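Local coordinates for abietadiene synthase, chloroplastic (Abies grandis, PDB 3S9V), which belongs to the terpene synthase family as a largely helical, multidomain enzyme of the conifer chloroplast, at residues 59-62 / 63-66; 79-82 / 83-87; 657-660 / 661-665. All coordinates share one frame; numbering follows the deposited sequence.

Contact 1 of 3, residues 59-62 / 63-66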
loop_
_atom_site.group_PDB
_atom_site.type_symbol
_atom_site.label_atom_id
_atom_site.label_comp_id
_atom_site.label_asym_id
_atom_site.label_seq_id
_atom_site.Cartn_x
_atom_site.Cartn_y
_atom_site.Cartn_z
ATOM N N THR A 59 -15.373 -7.230 -28.792
ATOM C CA THR A 59 -15.637 -6.499 -30.012
ATOM C C THR A 59 -16.388 -7.404 -30.971
ATOM O O THR A 59 -17.314 -6.967 -31.655
ATOM C CB THR A 59 -14.332 -6.022 -30.639
ATOM O OG1 THR A 59 -13.649 -5.196 -29.690
ATOM C CG2 THR A 59 -14.598 -5.229 -31.903
ATOM N N ALA A 60 -16.001 -8.674 -30.999
ATOM C CA ALA A 60 -16.654 -9.642 -31.868
ATOM C C ALA A 60 -18.137 -9.756 -31.504
ATOM O O ALA A 60 -18.986 -9.909 -32.384
ATOM C CB ALA A 60 -15.976 -10.997 -31.741
ATOM N N TRP A 61 -18.452 -9.674 -30.214
ATOM C CA TRP A 61 -19.845 -9.770 -29.787
ATOM C C TRP A 61 -20.640 -8.524 -30.148
ATOM O O TRP A 61 -21.801 -8.615 -30.548
ATOM C CB TRP A 61 -19.942 -10.054 -28.283
ATOM C CG TRP A 61 -19.849 -11.525 -27.979
ATOM C CD1 TRP A 61 -18.719 -12.238 -27.694
ATOM C CD2 TRP A 61 -20.927 -12.477 -28.024
ATOM N NE1 TRP A 61 -19.026 -13.576 -27.561
ATOM C CE2 TRP A 61 -20.372 -13.750 -27.759
ATOM C CE3 TRP A 61 -22.307 -12.376 -28.267
ATOM C CZ2 TRP A 61 -21.144 -14.915 -27.729
ATOM C CZ3 TRP A 61 -23.086 -13.548 -28.239
ATOM C CH2 TRP A 61 -22.498 -14.795 -27.970
ATOM N N VAL A 62 -20.025 -7.358 -30.011
ATOM C CA VAL A 62 -20.706 -6.127 -30.377
ATOM C C VAL A 62 -20.974 -6.155 -31.892
ATOM O O VAL A 62 -22.040 -5.764 -32.348
ATOM C CB VAL A 62 -19.849 -4.893 -30.009
ATOM C CG1 VAL A 62 -20.465 -3.639 -30.579
ATOM C CG2 VAL A 62 -19.750 -4.772 -28.485
ATOM N N ALA A 63 -20.006 -6.656 -32.654
ATOM C CA ALA A 63 -20.100 -6.739 -34.112
ATOM C C ALA A 63 -21.233 -7.632 -34.598
ATOM O O ALA A 63 -21.622 -7.577 -35.762
ATOM C CB ALA A 63 -18.783 -7.229 -34.681
ATOM N N ARG A 64 -21.765 -8.459 -33.707
ATOM C CA ARG A 64 -22.854 -9.347 -34.072
ATOM C C ARG A 64 -24.205 -8.652 -34.160
ATOM O O ARG A 64 -25.078 -9.077 -34.925
ATOM C CB ARG A 64 -22.988 -10.483 -33.063
ATOM C CG ARG A 64 -21.919 -11.527 -33.112
ATOM C CD ARG A 64 -22.448 -12.758 -32.417
ATOM N NE ARG A 64 -21.408 -13.720 -32.091
ATOM C CZ ARG A 64 -21.663 -14.915 -31.576
ATOM N NH1 ARG A 64 -22.921 -15.279 -31.343
ATOM N NH2 ARG A 64 -20.668 -15.737 -31.282
ATOM N N ILE A 65 -24.393 -7.597 -33.376
ATOM C CA ILE A 65 -25.678 -6.907 -33.377
ATOM C C ILE A 65 -26.067 -6.417 -34.773
ATOM O O ILE A 65 -25.381 -5.592 -35.365
ATOM C CB ILE A 65 -25.656 -5.712 -32.414
ATOM C CG1 ILE A 65 -25.077 -6.143 -31.065
ATOM C CG2 ILE A 65 -27.067 -5.183 -32.210
ATOM C CD1 ILE A 65 -24.838 -4.989 -30.118
ATOM N N PRO A 66 -27.183 -6.935 -35.318
ATOM C CA PRO A 66 -27.689 -6.564 -36.649
ATOM C C PRO A 66 -28.252 -5.136 -36.675
ATOM O O PRO A 66 -28.796 -4.666 -35.682
ATOM C CB PRO A 66 -28.768 -7.610 -36.903
ATOM C CG PRO A 66 -29.334 -7.805 -35.518
ATOM C CD PRO A 66 -28.085 -7.901 -34.664
HETATM O O HOH W 1 -22.975 -4.461 -34.830
#

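Contact 2 of 3, residues 79-82 / 83-87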
loop_
_atom_site.group_PDB
_atom_site.type_symbol
_atom_site.label_atom_id
_atom_site.label_comp_id
_atom_site.label_asym_id
_atom_site.label_seq_id
_atom_site.Cartn_x
_atom_site.Cartn_y
_atom_site.Cartn_z
ATOM N N THR A 79 -16.911 -2.106 -36.077
ATOM C CA THR A 79 -16.371 -3.189 -35.274
ATOM C C THR A 79 -16.048 -4.392 -36.150
ATOM O O THR A 79 -15.067 -5.094 -35.910
ATOM C CB THR A 79 -17.331 -3.591 -34.131
ATOM O OG1 THR A 79 -18.559 -4.097 -34.670
ATOM C CG2 THR A 79 -17.614 -2.380 -33.246
ATOM N N VAL A 80 -16.855 -4.633 -37.175
ATOM C CA VAL A 80 -16.576 -5.747 -38.077
ATOM C C VAL A 80 -15.256 -5.471 -38.792
ATOM O O VAL A 80 -14.404 -6.358 -38.930
ATOM C CB VAL A 80 -17.689 -5.923 -39.126
ATOM C CG1 VAL A 80 -17.248 -6.931 -40.198
ATOM C CG2 VAL A 80 -18.953 -6.412 -38.445
ATOM N N GLU A 81 -15.087 -4.231 -39.237
ATOM C CA GLU A 81 -13.865 -3.840 -39.914
ATOM C C GLU A 81 -12.686 -3.985 -38.952
ATOM O O GLU A 81 -11.604 -4.403 -39.351
ATOM C CB GLU A 81 -13.963 -2.391 -40.405
ATOM C CG GLU A 81 -12.740 -1.933 -41.195
ATOM C CD GLU A 81 -12.582 -2.659 -42.528
ATOM O OE1 GLU A 81 -11.447 -2.694 -43.051
ATOM O OE2 GLU A 81 -13.587 -3.182 -43.059
ATOM N N TRP A 82 -12.890 -3.638 -37.683
ATOM C CA TRP A 82 -11.817 -3.756 -36.700
ATOM C C TRP A 82 -11.326 -5.202 -36.651
ATOM O O TRP A 82 -10.130 -5.464 -36.619
ATOM C CB TRP A 82 -12.296 -3.352 -35.302
ATOM C CG TRP A 82 -11.180 -3.383 -34.308
ATOM C CD1 TRP A 82 -10.300 -2.375 -34.031
ATOM C CD2 TRP A 82 -10.744 -4.514 -33.549
ATOM N NE1 TRP A 82 -9.338 -2.811 -33.158
ATOM C CE2 TRP A 82 -9.586 -4.122 -32.844
ATOM C CE3 TRP A 82 -11.216 -5.824 -33.401
ATOM C CZ2 TRP A 82 -8.888 -4.996 -32.000
ATOM C CZ3 TRP A 82 -10.525 -6.696 -32.565
ATOM C CH2 TRP A 82 -9.371 -6.279 -31.876
ATOM N N ILE A 83 -12.264 -6.139 -36.637
ATOM C CA ILE A 83 -11.917 -7.550 -36.592
ATOM C C ILE A 83 -11.078 -7.913 -37.808
ATOM O O ILE A 83 -10.039 -8.548 -37.681
ATOM C CB ILE A 83 -13.186 -8.423 -36.553
ATOM C CG1 ILE A 83 -13.956 -8.150 -35.257
ATOM C CG2 ILE A 83 -12.817 -9.876 -36.669
ATOM C CD1 ILE A 83 -15.344 -8.754 -35.217
ATOM N N LEU A 84 -11.529 -7.490 -38.983
ATOM C CA LEU A 84 -10.818 -7.774 -40.227
ATOM C C LEU A 84 -9.388 -7.228 -40.257
ATOM O O LEU A 84 -8.499 -7.818 -40.865
ATOM C CB LEU A 84 -11.592 -7.195 -41.414
ATOM C CG LEU A 84 -12.977 -7.770 -41.702
ATOM C CD1 LEU A 84 -13.654 -6.960 -42.805
ATOM C CD2 LEU A 84 -12.846 -9.222 -42.115
ATOM N N GLN A 85 -9.175 -6.103 -39.591
ATOM C CA GLN A 85 -7.872 -5.449 -39.573
ATOM C C GLN A 85 -6.941 -5.832 -38.423
ATOM O O GLN A 85 -5.759 -5.501 -38.461
ATOM C CB GLN A 85 -8.076 -3.932 -39.532
ATOM C CG GLN A 85 -9.046 -3.396 -40.565
ATOM C CD GLN A 85 -8.406 -3.203 -41.921
ATOM O OE1 GLN A 85 -7.891 -4.146 -42.520
ATOM N NE2 GLN A 85 -8.431 -1.966 -42.412
ATOM N N ASN A 86 -7.448 -6.526 -37.409
ATOM C CA ASN A 86 -6.611 -6.849 -36.254
ATOM C C ASN A 86 -6.291 -8.297 -35.934
ATOM O O ASN A 86 -6.047 -8.643 -34.772
ATOM C CB ASN A 86 -7.193 -6.177 -35.013
ATOM C CG ASN A 86 -6.887 -4.698 -34.969
ATOM O OD1 ASN A 86 -5.812 -4.299 -34.534
ATOM N ND2 ASN A 86 -7.819 -3.880 -35.441
ATOM N N GLN A 87 -6.287 -9.144 -36.953
ATOM C CA GLN A 87 -5.947 -10.538 -36.738
ATOM C C GLN A 87 -4.416 -10.588 -36.659
ATOM O O GLN A 87 -3.735 -9.822 -37.338
ATOM C CB GLN A 87 -6.455 -11.387 -37.904
ATOM C CG GLN A 87 -6.143 -12.871 -37.777
ATOM C CD GLN A 87 -6.704 -13.674 -38.928
ATOM O OE1 GLN A 87 -6.618 -13.261 -40.083
ATOM N NE2 GLN A 87 -7.274 -14.833 -38.621
#

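Contact 3 of 3, residues 657-660 / 661-665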
loop_
_atom_site.group_PDB
_atom_site.type_symbol
_atom_site.label_atom_id
_atom_site.label_comp_id
_atom_site.label_asym_id
_atom_site.label_seq_id
_atom_site.Cartn_x
_atom_site.Cartn_y
_atom_site.Cartn_z
ATOM N N THR A 657 4.804 28.131 14.755
ATOM C CA THR A 657 3.944 29.003 15.551
ATOM C C THR A 657 3.532 28.345 16.870
ATOM O O THR A 657 3.597 27.122 17.008
ATOM C CB THR A 657 2.673 29.380 14.764
ATOM O OG1 THR A 657 1.859 28.216 14.577
ATOM C CG2 THR A 657 3.054 29.942 13.399
ATOM N N ASP A 658 3.112 29.158 17.836
ATOM C CA ASP A 658 2.695 28.635 19.129
ATOM C C ASP A 658 1.479 27.718 19.002
ATOM O O ASP A 658 1.308 26.793 19.796
ATOM C CB ASP A 658 2.385 29.779 20.100
ATOM C CG ASP A 658 3.633 30.529 20.534
ATOM O OD1 ASP A 658 4.641 29.867 20.881
ATOM O OD2 ASP A 658 3.606 31.780 20.541
ATOM N N GLU A 659 0.635 27.969 18.009
ATOM C CA GLU A 659 -0.536 27.131 17.818
ATOM C C GLU A 659 -0.144 25.750 17.293
ATOM O O GLU A 659 -0.693 24.737 17.729
ATOM C CB GLU A 659 -1.525 27.788 16.857
ATOM C CG GLU A 659 -2.820 26.993 16.693
ATOM C CD GLU A 659 -3.595 26.836 17.998
ATOM O OE1 GLU A 659 -4.580 26.069 18.010
ATOM O OE2 GLU A 659 -3.226 27.479 19.007
ATOM N N VAL A 660 0.797 25.706 16.354
ATOM C CA VAL A 660 1.257 24.431 15.809
ATOM C C VAL A 660 2.007 23.659 16.902
ATOM O O VAL A 660 1.837 22.446 17.051
ATOM C CB VAL A 660 2.211 24.632 14.601
ATOM C CG1 VAL A 660 2.805 23.301 14.184
ATOM C CG2 VAL A 660 1.461 25.240 13.435
ATOM N N LEU A 661 2.833 24.368 17.666
ATOM C CA LEU A 661 3.603 23.741 18.735
ATOM C C LEU A 661 2.682 23.078 19.763
ATOM O O LEU A 661 2.889 21.923 20.127
ATOM C CB LEU A 661 4.497 24.776 19.426
ATOM C CG LEU A 661 5.301 24.329 20.654
ATOM C CD1 LEU A 661 6.217 23.155 20.304
ATOM C CD2 LEU A 661 6.115 25.504 21.167
ATOM N N SER A 662 1.662 23.806 20.210
ATOM C CA SER A 662 0.724 23.277 21.197
ATOM C C SER A 662 0.083 21.962 20.751
ATOM O O SER A 662 -0.462 21.227 21.568
ATOM C CB SER A 662 -0.378 24.301 21.492
ATOM O OG SER A 662 -1.246 24.442 20.382
ATOM N N LYS A 663 0.145 21.670 19.456
ATOM C CA LYS A 663 -0.430 20.438 18.928
ATOM C C LYS A 663 0.554 19.266 18.926
ATOM O O LYS A 663 0.171 18.131 18.639
ATOM C CB LYS A 663 -0.959 20.672 17.512
ATOM C CG LYS A 663 -2.163 21.597 17.460
ATOM C CD LYS A 663 -2.650 21.812 16.034
ATOM C CE LYS A 663 -3.968 22.578 16.002
ATOM N NZ LYS A 663 -3.848 23.928 16.618
ATOM N N ILE A 664 1.812 19.529 19.263
ATOM C CA ILE A 664 2.810 18.462 19.279
ATOM C C ILE A 664 3.750 18.542 20.477
ATOM O O ILE A 664 4.748 17.816 20.534
ATOM C CB ILE A 664 3.677 18.491 18.004
ATOM C CG1 ILE A 664 4.460 19.809 17.943
ATOM C CG2 ILE A 664 2.796 18.316 16.776
ATOM C CD1 ILE A 664 5.558 19.836 16.894
ATOM N N ASP A 665 3.441 19.421 21.427
ATOM C CA ASP A 665 4.296 19.578 22.600
ATOM C C ASP A 665 4.073 18.471 23.624
ATOM O O ASP A 665 3.284 17.555 23.403
ATOM C CB ASP A 665 4.100 20.958 23.254
ATOM C CG ASP A 665 2.706 21.147 23.844
ATOM O OD1 ASP A 665 2.104 20.154 24.307
ATOM O OD2 ASP A 665 2.221 22.303 23.866
#

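Contact 1 of 3, residues 59-62 / 63-66
Arg64 sets its CG anti to its own carbonyl carbon (chi1 -72°) and then runs extended to NE, while Trp61, three residues earlier, turns its indole the same way, so that guanidinium and ring travel side by side. The guanidinium lies nearly flat over one face of the six-membered ring, the planes 20° apart, and Arg64 CZ stands 3.8 Å from that ring's centroid: a cation-pi stack. The touch is displaced toward the rim, where Arg64 NH1 comes 3.4 Å from Trp61 CH2. Arginine suits the place because its flat charged end can stack on the indole while NH1 makes a salt bridge with Glu161. Next along the chain, the helix ends in a type I turn, Val62 to Ile65, with Ile65 N bonded to Val62 O at 3.2 Å. A water donates to both Val62 O (3.0 Å) and Ile65 O (2.7 Å), bracing the turn. Small Ala60 and Ala63 let neighbours approach closely: Ala60 packs on Ala110 of helix 101-117, and Ala63 meets Thr79 and Ile83 of helix 77-85, while Arg64 and Ile65 reach helix 232-242.

Contact 2 of 3, residues 79-82 / 83-87
Asn86 lays its amide over one face of the Trp82 indole at the C-terminal end of helix 77-85, where the chain leaves helical geometry at Asn86 itself. The two planes are 18° apart, and Asn86 ND2 is only 2.9 Å from Trp82 NE1; both are donors, so this is close stacking and not a hydrogen bond. Further along the ring, Asn86 CB makes a CH-pi contact 3.8 Å from the centroid of the six-membered ring. What fixes the amide is Trp82 O: Asn86 ND2 donates to it at 3.0 Å, nearly straight at 164°, with the oxygen in the amide plane. Asparagine fits because its short side chain can fold back to a carbonyl to which the backbone N-H groups of Gln85 and Asn86 offer weak bonds. The indole is placed by its CG, anti to the backbone N (chi1 -176°), which carries the ring toward Ala56 and Thr59 of helix 56-62 and toward His261. Elsewhere on the helix, branched Ile83 packs inward on Cys111 and Leu115 of helix 101-117. Beyond this shell, side chains bond to two carbonyls near the helix end: Trp93 NE1 to Ile83 O, and Gln124 NE2 to Leu84 O.

Contact 3 of 3, residues 657-660 / 661-665
Glu659 and Lys663 form a salt bridge one helical turn apart, on the surface of the terpene synthase metal-binding family region, where the very short helix 658-661 unwinds into the loop leading to helix 669-693. Glu659 OE1 and Lys663 NZ are 2.7 Å apart. The side chains slant across one another: the glutamate bends at its second torsion (chi2 61°), and the lysine stays extended until its last torsion (chi4 60°) folds NZ back toward the carboxylate. Long, flexible side chains suit such a surface pairing, although a crystal neighbour touches both residues and may influence the pose. Close by, Glu659 O receives a short bond from Ser662 OG at 2.7 Å and a weak one from Lys663 NZ, so that side chains serve a carbonyl near the helix end. Serine is apt here, its hydroxyl being small enough to reach back to the carbonyl three residues earlier.

At the start of the helix, Thr657 holds the N-cap position: its OG1 accepts from Val660 N at 3.3 Å, and its carbonyl oxygen takes Leu661 N at 2.9 Å. Apolar Val660 and Ile664 rest on Tyr743 of helix 741-757, and Val660 also meets Pro740. Lys663 N then bonds to Val660 O and Ile664 N to Leu661 O, three-residue bonds that carry the chain out of the helix. The whole is typical of a short, threonine-capped surface helix braced by an i to i+4 salt bridge.

Overall arrangement
Contacts 1 and 2 are neighbours, their centres 11 Å apart, on consecutive helices 56-62 and 77-85 that pack directly together. Thr79 OG1, hydrogen-bonded to Phe76 O, packs 3.1 Å from Ala63 CA, Ile83 CD1 lies 3.7 Å from Ala60 CA, and Thr59 CG2 approaches Trp82 CE3 at 3.7 Å, so Ala60, and Ala63 just past the helix end, leave room for Ile83. Helix 101-117 touches both. Contact 3 belongs to a remote part of the molecule, across the centre of the chain, with its centre about 65 Å from each of the others. It alone falls within the metal-binding domain of the terpene synthase family, and all three are local structural packing at helix ends.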